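Local structure of Alpha/beta hydrolase fold-3 domain protein (Sulfolobus islandicus, 5LK6) at residues 270-273 and 274-278. The protein probably hydrolyses carboxylic ester bonds as a thermostable esterase or lipase of the alpha/beta hydrolase fold. Numbering follows the deposited sequence.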
loop_
_atom_site.group_PDB
_atom_site.type_symbol
_atom_site.label_atom_id
_atom_site.label_comp_id
_atom_site.label_asym_id
_atom_site.label_seq_id
_atom_site.Cartn_x
_atom_site.Cartn_y
_atom_site.Cartn_z
ATOM N N ASN A 270 -0.701 -5.279 6.926
ATOM C CA ASN A 270 -0.314 -6.140 8.055
ATOM C C ASN A 270 -0.209 -5.493 9.464
ATOM O O ASN A 270 0.034 -4.285 9.603
ATOM C CB ASN A 270 0.961 -6.846 7.729
ATOM C CG ASN A 270 0.803 -7.752 6.528
ATOM O OD1 ASN A 270 -0.232 -8.417 6.384
ATOM N ND2 ASN A 270 1.800 -7.755 5.638
ATOM N N ASN A 271 -0.400 -6.327 10.486
ATOM C CA ASN A 271 -0.172 -5.948 11.869
ATOM C C ASN A 271 -1.193 -4.925 12.470
ATOM O O ASN A 271 -0.958 -4.453 13.580
ATOM C CB ASN A 271 1.253 -5.409 12.049
ATOM C CG ASN A 271 2.295 -6.175 11.232
ATOM O OD1 ASN A 271 2.924 -5.656 10.282
ATOM N ND2 ASN A 271 2.480 -7.408 11.598
ATOM N N VAL A 272 -2.287 -4.604 11.756
ATOM C CA VAL A 272 -3.230 -3.583 12.196
ATOM C C VAL A 272 -4.663 -4.066 12.217
ATOM O O VAL A 272 -5.009 -5.196 11.776
ATOM C CB VAL A 272 -3.174 -2.291 11.341
ATOM C CG1 VAL A 272 -1.767 -1.691 11.352
ATOM C CG2 VAL A 272 -3.677 -2.535 9.933
ATOM N N ILE A 273 -5.500 -3.192 12.746
ATOM C CA ILE A 273 -6.882 -3.505 13.046
ATOM C C ILE A 273 -7.827 -2.726 12.151
ATOM O O ILE A 273 -7.456 -1.781 11.471
ATOM C CB ILE A 273 -7.205 -3.187 14.500
ATOM C CG1 ILE A 273 -6.787 -1.768 14.890
ATOM C CG2 ILE A 273 -6.486 -4.169 15.403
ATOM C CD1 ILE A 273 -7.531 -1.218 16.075
ATOM N N HIS A 274 -9.056 -3.175 12.137
ATOM C CA HIS A 274 -10.108 -2.438 11.463
ATOM C C HIS A 274 -10.158 -0.997 11.917
ATOM O O HIS A 274 -9.952 -0.720 13.047
ATOM C CB HIS A 274 -11.449 -3.080 11.793
ATOM C CG HIS A 274 -12.548 -2.652 10.888
ATOM N ND1 HIS A 274 -12.718 -3.183 9.628
ATOM C CD2 HIS A 274 -13.533 -1.749 11.057
ATOM C CE1 HIS A 274 -13.775 -2.641 9.069
ATOM N NE2 HIS A 274 -14.287 -1.767 9.916
ATOM N N GLY A 275 -10.466 -0.082 11.026
ATOM C CA GLY A 275 -10.668 1.335 11.388
ATOM C C GLY A 275 -9.400 2.170 11.563
ATOM O O GLY A 275 -9.496 3.323 11.966
ATOM N N PHE A 276 -8.236 1.612 11.252
ATOM C CA PHE A 276 -6.976 2.255 11.533
ATOM C C PHE A 276 -6.738 3.636 10.851
ATOM O O PHE A 276 -5.978 4.424 11.380
ATOM C CB PHE A 276 -5.761 1.287 11.324
ATOM C CG PHE A 276 -5.397 0.988 9.879
ATOM C CD1 PHE A 276 -6.107 0.064 9.130
ATOM C CD2 PHE A 276 -4.278 1.569 9.301
ATOM C CE1 PHE A 276 -5.769 -0.220 7.833
ATOM C CE2 PHE A 276 -3.930 1.297 7.979
ATOM C CZ PHE A 276 -4.688 0.398 7.240
ATOM N N LEU A 277 -7.359 3.922 9.700
ATOM C CA LEU A 277 -7.240 5.254 9.092
ATOM C C LEU A 277 -7.874 6.368 9.964
ATOM O O LEU A 277 -7.394 7.482 9.942
ATOM C CB LEU A 277 -7.852 5.317 7.681
ATOM C CG LEU A 277 -6.961 4.785 6.555
ATOM C CD1 LEU A 277 -6.873 3.267 6.584
ATOM C CD2 LEU A 277 -7.470 5.288 5.199
ATOM N N SER A 278 -8.946 6.058 10.709
ATOM C CA SER A 278 -9.592 7.056 11.551
ATOM C C SER A 278 -8.640 7.485 12.701
ATOM O O SER A 278 -8.789 8.586 13.268
ATOM C CB SER A 278 -10.952 6.548 12.086
ATOM O OG SER A 278 -11.900 6.276 11.063
#
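Val-272 and Phe-276 meet in a local contact round a type II beta turn, Ile-273 to Phe-276, where the short strand 272-273, which follows the last strand of the sheet in this chain, 264-269, passes into the loop before helix 285-302. The turn is closed by a weak, bent hydrogen bond from Phe-276 N to Ile-273 O, 3.5 Å long with 136° at the hydrogen. Gly-275 takes the third position of the turn with positive phi, as is usual for type II. Phe-276 places CG between its own backbone N and carbonyl carbon (chi1 74°), which turns the ring back toward Val-272. There Val-272 CG2 sits on one face in a CH-pi contact, 3.8 Å from the Phe-276 ring centroid and 15° off the ring normal, displaced toward the CD1 side. Leu-277 CD1 lies over the centre of the opposite face, so the phenyl group is sandwiched between two methyls. At the ring edge, Ile-273 O lies near the ring plane, 3.3 Å from Phe-276 CD1. Ala-289 of helix 285-302 also packs against Phe-276. His-274, at the second position of the turn, extends its imidazole the other way: CG is anti to the backbone N, ND1 is hydrogen-bonded to Asp-244, and the side chain touches Ser-151. This is consistent with the histidine loop of an alpha/beta hydrolase, holding His-274 as the probable histidine of a Ser-151, His-274, Asp-244 catalytic triad.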